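Long-range contacts in LbaCas13a H328A (C2c2) (PDB 5WLH), which binds a pre-crRNA guide and, as a CRISPR-Cas13a nuclease, probably cleaves target RNA: residues Ser28-Gln33 with Gln251-Gly256; Tyr600-Ser606 with Met1179-Gly1183. All coordinates share one frame; numbering follows the deposited sequence.

Interaction 1: residues Ser28-Gln33 with Gln251-Gly256; sequences SENRSQ and QPEGDG
R31, in the loop joining strand 22-28 to strand 33-39, reaches across to a beta hairpin whose strands are 250-252 and 258-260, and meets the type I turn E253-G256. The contact illustrates how an irregular loop can be docked by one long arginine and a stack of two amides. At the edge of the guanidinium, R31 NH1 lies 2.5 Å from G254 O, a weak hydrogen bond, bent to 126° and too short to be trusted in detail, while R31 NH2 comes within 3.4 Å of G256 CA. Nearer the loop, R31 NE passes P252 CB at 3.8 Å, and the same nitrogen donates to L481 O. Cutting R31 back to an alanine is likely to leave L481 O without its donor and to uncover the P252 ring on that side.

Beside this arm, Q33 and Q251 arrive from opposite directions and stack their amides nearly parallel, 8° between planes, with Q33 CD 3.6 Å from Q251 CD. The Q33 chain bends at its second torsion (chi2 91°), which turns the amide flat against its neighbour. Both stacked groups are also held at their rims: the amide of N247 gives its nitrogen to Q33 OE1 and its oxygen to Q251 NE2, and I484 N donates to Q251 OE1. S28 OG, itself bonded to S482 O, accepts from Q33 NE2 at 3.0 Å, within the amide plane. That nitrogen has a second acceptor, a water 2.8 Å from Q33 NE2, which in turn donates to R31 O and to P252 O.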
loop_
_atom_site.group_PDB
_atom_site.type_symbol
_atom_site.label_atom_id
_atom_site.label_comp_id
_atom_site.label_asym_id
_atom_site.label_seq_id
_atom_site.Cartn_x
_atom_site.Cartn_y
_atom_site.Cartn_z
ATOM N N SER A 28 -9.606 -4.966 25.451
ATOM C CA SER A 28 -10.805 -5.716 25.775
ATOM C C SER A 28 -10.497 -6.571 26.993
ATOM O O SER A 28 -9.640 -7.454 26.925
ATOM C CB SER A 28 -11.237 -6.582 24.589
ATOM O OG SER A 28 -12.537 -7.089 24.784
ATOM N N GLU A 29 -11.166 -6.298 28.108
ATOM C CA GLU A 29 -10.837 -7.037 29.322
ATOM C C GLU A 29 -11.784 -8.212 29.541
ATOM O O GLU A 29 -11.395 -9.370 29.343
ATOM C CB GLU A 29 -10.827 -6.094 30.524
ATOM C CG GLU A 29 -9.883 -4.913 30.319
ATOM C CD GLU A 29 -8.938 -4.688 31.487
ATOM O OE1 GLU A 29 -9.175 -5.262 32.575
ATOM O OE2 GLU A 29 -7.953 -3.936 31.307
ATOM N N ASN A 30 -13.021 -7.941 29.942
ATOM C CA ASN A 30 -14.020 -8.989 30.161
ATOM C C ASN A 30 -15.250 -8.674 29.313
ATOM O O ASN A 30 -16.297 -8.269 29.827
ATOM C CB ASN A 30 -14.361 -9.117 31.651
ATOM C CG ASN A 30 -13.293 -9.869 32.428
ATOM O OD1 ASN A 30 -13.127 -11.080 32.266
ATOM N ND2 ASN A 30 -12.565 -9.154 33.279
ATOM N N ARG A 31 -15.103 -8.853 28.000
ATOM C CA ARG A 31 -16.135 -8.554 27.005
ATOM C C ARG A 31 -16.651 -7.120 27.114
ATOM O O ARG A 31 -17.729 -6.794 26.603
ATOM C CB ARG A 31 -17.290 -9.556 27.074
ATOM C CG ARG A 31 -17.720 -10.035 25.702
ATOM C CD ARG A 31 -18.756 -11.131 25.777
ATOM N NE ARG A 31 -18.233 -12.377 25.224
ATOM C CZ ARG A 31 -18.886 -13.532 25.239
ATOM N NH1 ARG A 31 -20.099 -13.596 25.769
ATOM N NH2 ARG A 31 -18.335 -14.616 24.709
ATOM N N SER A 32 -15.886 -6.257 27.775
ATOM C CA SER A 32 -16.072 -4.819 27.715
ATOM C C SER A 32 -14.774 -4.207 27.215
ATOM O O SER A 32 -13.686 -4.740 27.453
ATOM C CB SER A 32 -16.434 -4.236 29.075
ATOM O OG SER A 32 -15.407 -4.507 30.006
ATOM N N GLN A 33 -14.883 -3.085 26.524
ATOM C CA GLN A 33 -13.712 -2.532 25.880
ATOM C C GLN A 33 -13.460 -1.111 26.361
ATOM O O GLN A 33 -14.315 -0.460 26.973
ATOM C CB GLN A 33 -13.864 -2.596 24.359
ATOM C CG GLN A 33 -13.775 -4.012 23.822
ATOM C CD GLN A 33 -15.130 -4.691 23.740
ATOM O OE1 GLN A 33 -16.127 -4.068 23.385
ATOM N NE2 GLN A 33 -15.176 -5.962 24.094
ATOM N N GLN A 251 -17.168 -7.309 17.793
ATOM C CA GLN A 251 -16.852 -7.845 19.108
ATOM C C GLN A 251 -17.822 -8.967 19.421
ATOM O O GLN A 251 -18.912 -9.033 18.845
ATOM C CB GLN A 251 -16.930 -6.780 20.215
ATOM C CG GLN A 251 -15.863 -5.686 20.157
ATOM C CD GLN A 251 -14.474 -6.200 20.513
ATOM O OE1 GLN A 251 -14.264 -7.399 20.711
ATOM N NE2 GLN A 251 -13.510 -5.287 20.571
ATOM N N PRO A 252 -17.460 -9.863 20.325
ATOM C CA PRO A 252 -18.408 -10.899 20.732
ATOM C C PRO A 252 -19.500 -10.329 21.621
ATOM O O PRO A 252 -19.282 -9.393 22.396
ATOM C CB PRO A 252 -17.536 -11.911 21.482
ATOM C CG PRO A 252 -16.309 -11.181 21.861
ATOM C CD PRO A 252 -16.116 -10.062 20.889
ATOM N N GLU A 253 -20.697 -10.900 21.476
ATOM C CA GLU A 253 -21.843 -10.555 22.306
ATOM C C GLU A 253 -21.931 -11.544 23.467
ATOM O O GLU A 253 -20.973 -12.263 23.756
ATOM C CB GLU A 253 -23.132 -10.562 21.483
ATOM C CG GLU A 253 -23.092 -9.780 20.206
ATOM C CD GLU A 253 -24.481 -9.429 19.714
ATOM O OE1 GLU A 253 -24.939 -8.316 20.031
ATOM O OE2 GLU A 253 -25.115 -10.257 19.016
ATOM N N GLY A 254 -23.090 -11.609 24.125
ATOM C CA GLY A 254 -23.224 -12.478 25.285
ATOM C C GLY A 254 -23.074 -13.946 24.937
ATOM O O GLY A 254 -22.345 -14.684 25.604
ATOM N N ASP A 255 -23.745 -14.384 23.879
ATOM C CA ASP A 255 -23.785 -15.790 23.500
ATOM C C ASP A 255 -22.526 -16.261 22.779
ATOM O O ASP A 255 -22.565 -17.311 22.124
ATOM C CB ASP A 255 -25.016 -16.053 22.627
ATOM C CG ASP A 255 -25.330 -14.891 21.702
ATOM O OD1 ASP A 255 -24.556 -13.909 21.696
ATOM O OD2 ASP A 255 -26.355 -14.957 20.989
ATOM N N GLY A 256 -21.420 -15.525 22.880
ATOM C CA GLY A 256 -20.216 -15.904 22.161
ATOM C C GLY A 256 -20.375 -15.853 20.657
ATOM O O GLY A 256 -19.825 -16.708 19.950
HETATM O O HOH W 1 -17.495 -7.559 23.722
#

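Interaction 2: residues Tyr600-Ser606 with Met1179-Gly1183; sequences YSMRNDS and MYING
N604 and N1182 bring their backbones to a CA-CA distance of 5.2 Å, where the type II turn M602-D605, following helix 588-602, meets the chain leaving helix 1171-1180. The main-chain bond between them runs from N1182 N to N604 O over 2.9 Å. A single asparagine side chain then does most of the remaining work. With CG anti to the backbone N (chi1 -161°), N1182 extends into the turn, where its ND2 donates to R603 O at 2.9 Å. This bond lies in the carbonyl plane and close to the amide's own plane. The same N1182 ND2 rests over one face of the Y600 ring, 3.6 Å from Y600 CE2 and displaced toward the rim, the amide tilted 65° to the ring.

The turn carries the start of an R-X4-H sequence, R603 to H608, the signature of the HEPN ribonuclease domains of Cas13 enzymes. While R603 O faces N1182, the guanidinium turns off to a salt bridge with D526, its NH1 lying in plane at the edge of the Y600 ring. N604 answers from the other side of the pairing: its ND2 donates to Y1180 O at 3.2 Å, the acceptor tilted from the amide plane, and also to E1130 on helix 1106-1145. Further along, S606 CB touches I1181 CG2 at 4.3 Å. One water accepts a hydrogen bond from S606 N and donates to N1182 O and to D605 OD1, while D605 OD2 forms a salt bridge with K905.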
loop_
_atom_site.group_PDB
_atom_site.type_symbol
_atom_site.label_atom_id
_atom_site.label_comp_id
_atom_site.label_asym_id
_atom_site.label_seq_id
_atom_site.Cartn_x
_atom_site.Cartn_y
_atom_site.Cartn_z
ATOM N N TYR A 600 3.354 -24.113 -6.545
ATOM C CA TYR A 600 1.917 -24.229 -6.354
ATOM C C TYR A 600 1.573 -24.422 -4.882
ATOM O O TYR A 600 0.565 -23.900 -4.407
ATOM C CB TYR A 600 1.355 -25.387 -7.182
ATOM C CG TYR A 600 -0.110 -25.583 -6.920
ATOM C CD1 TYR A 600 -1.045 -24.709 -7.453
ATOM C CD2 TYR A 600 -0.554 -26.610 -6.091
ATOM C CE1 TYR A 600 -2.387 -24.856 -7.187
ATOM C CE2 TYR A 600 -1.889 -26.778 -5.825
ATOM C CZ TYR A 600 -2.800 -25.898 -6.368
ATOM O OH TYR A 600 -4.116 -26.064 -6.083
ATOM N N SER A 601 2.394 -25.176 -4.148
ATOM C CA SER A 601 2.075 -25.458 -2.758
ATOM C C SER A 601 2.085 -24.201 -1.908
ATOM O O SER A 601 1.497 -24.198 -0.827
ATOM C CB SER A 601 3.035 -26.493 -2.171
ATOM O OG SER A 601 4.325 -25.969 -1.972
ATOM N N MET A 602 2.713 -23.131 -2.386
ATOM C CA MET A 602 2.684 -21.870 -1.670
ATOM C C MET A 602 1.492 -21.006 -2.058
ATOM O O MET A 602 1.194 -20.035 -1.357
ATOM C CB MET A 602 3.985 -21.091 -1.911
ATOM C CG MET A 602 4.345 -20.173 -0.754
ATOM S SD MET A 602 6.040 -19.584 -0.859
ATOM C CE MET A 602 6.338 -19.281 0.875
ATOM N N ARG A 603 0.814 -21.321 -3.152
ATOM C CA ARG A 603 -0.341 -20.517 -3.533
ATOM C C ARG A 603 -1.509 -20.834 -2.618
ATOM O O ARG A 603 -1.818 -22.006 -2.374
ATOM C CB ARG A 603 -0.729 -20.759 -4.990
ATOM C CG ARG A 603 -1.655 -19.664 -5.528
ATOM C CD ARG A 603 -1.536 -19.569 -7.036
ATOM N NE ARG A 603 -2.379 -20.584 -7.637
ATOM C CZ ARG A 603 -2.487 -20.790 -8.949
ATOM N NH1 ARG A 603 -3.290 -21.738 -9.400
ATOM N NH2 ARG A 603 -1.804 -20.050 -9.803
ATOM N N ASN A 604 -2.165 -19.785 -2.110
ATOM C CA ASN A 604 -3.267 -19.957 -1.164
ATOM C C ASN A 604 -2.843 -20.773 0.052
ATOM O O ASN A 604 -3.665 -21.431 0.686
ATOM C CB ASN A 604 -4.481 -20.601 -1.839
ATOM C CG ASN A 604 -5.125 -19.684 -2.872
ATOM O OD1 ASN A 604 -4.730 -19.670 -4.035
ATOM N ND2 ASN A 604 -6.130 -18.939 -2.451
ATOM N N ASP A 605 -1.555 -20.745 0.387
ATOM C CA ASP A 605 -1.034 -21.433 1.568
ATOM C C ASP A 605 -1.165 -20.481 2.749
ATOM O O ASP A 605 -0.384 -19.537 2.886
ATOM C CB ASP A 605 0.419 -21.859 1.364
ATOM C CG ASP A 605 0.925 -22.781 2.474
ATOM O OD1 ASP A 605 0.094 -23.355 3.213
ATOM O OD2 ASP A 605 2.157 -22.953 2.598
ATOM N N SER A 606 -2.152 -20.738 3.607
ATOM C CA SER A 606 -2.465 -19.838 4.710
ATOM C C SER A 606 -1.366 -19.868 5.758
ATOM O O SER A 606 -0.931 -20.947 6.178
ATOM C CB SER A 606 -3.792 -20.247 5.353
ATOM O OG SER A 606 -3.956 -19.600 6.612
ATOM N N MET A 1179 -12.487 -23.480 0.169
ATOM C CA MET A 1179 -12.309 -23.003 -1.196
ATOM C C MET A 1179 -11.032 -22.197 -1.352
ATOM O O MET A 1179 -10.496 -22.104 -2.455
ATOM C CB MET A 1179 -13.494 -22.140 -1.627
ATOM C CG MET A 1179 -14.773 -22.907 -1.797
ATOM S SD MET A 1179 -16.010 -21.858 -2.621
ATOM C CE MET A 1179 -16.612 -20.908 -1.243
ATOM N N TYR A 1180 -10.553 -21.579 -0.275
ATOM C CA TYR A 1180 -9.476 -20.611 -0.372
ATOM C C TYR A 1180 -8.165 -21.070 0.240
ATOM O O TYR A 1180 -7.184 -20.314 0.196
ATOM C CB TYR A 1180 -9.904 -19.306 0.305
ATOM C CG TYR A 1180 -11.144 -18.733 -0.335
ATOM C CD1 TYR A 1180 -11.060 -18.031 -1.526
ATOM C CD2 TYR A 1180 -12.390 -18.903 0.244
ATOM C CE1 TYR A 1180 -12.195 -17.498 -2.126
ATOM C CE2 TYR A 1180 -13.542 -18.379 -0.351
ATOM C CZ TYR A 1180 -13.429 -17.677 -1.534
ATOM O OH TYR A 1180 -14.559 -17.167 -2.133
ATOM N N ILE A 1181 -8.117 -22.250 0.841
ATOM C CA ILE A 1181 -6.928 -22.704 1.562
ATOM C C ILE A 1181 -6.391 -23.949 0.875
ATOM O O ILE A 1181 -7.064 -24.989 0.835
ATOM C CB ILE A 1181 -7.213 -22.966 3.041
ATOM C CG1 ILE A 1181 -7.578 -21.663 3.746
ATOM C CG2 ILE A 1181 -5.986 -23.590 3.729
ATOM C CD1 ILE A 1181 -8.229 -21.897 5.109
ATOM N N ASN A 1182 -5.197 -23.824 0.304
ATOM C CA ASN A 1182 -4.502 -24.944 -0.314
ATOM C C ASN A 1182 -4.217 -25.984 0.748
ATOM O O ASN A 1182 -3.551 -25.687 1.741
ATOM C CB ASN A 1182 -3.198 -24.449 -0.943
ATOM C CG ASN A 1182 -2.627 -25.397 -1.979
ATOM O OD1 ASN A 1182 -2.974 -26.585 -2.034
ATOM N ND2 ASN A 1182 -1.740 -24.870 -2.818
ATOM N N GLY A 1183 -4.736 -27.196 0.552
ATOM C CA GLY A 1183 -4.530 -28.271 1.498
ATOM C C GLY A 1183 -5.723 -28.578 2.376
ATOM O O GLY A 1183 -5.677 -29.548 3.134
HETATM O O HOH W 2 -2.638 -23.629 3.591
#

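Overall arrangement
Followed from the N terminus, the chain first closes at interaction 1, where the loop between strands 22-28 and 33-39 is tied to the hairpin 250-252/258-260 after 217 mostly helical residues. It then runs on to helix 588-602, and a far larger excursion of 572 residues intervenes before interaction 2 joins the turn after that helix, which opens the R-X4-H motif, to the chain leaving helix 1171-1180. The two closures are in series, neither nesting nor crossing. The centres of interactions 1 and 2 lie about 32 Å apart. The nearest atoms of interactions 1 and 2 are about 20 Å apart. Interaction 1 lies about 9 Å from the bound RNA at its nearest atom.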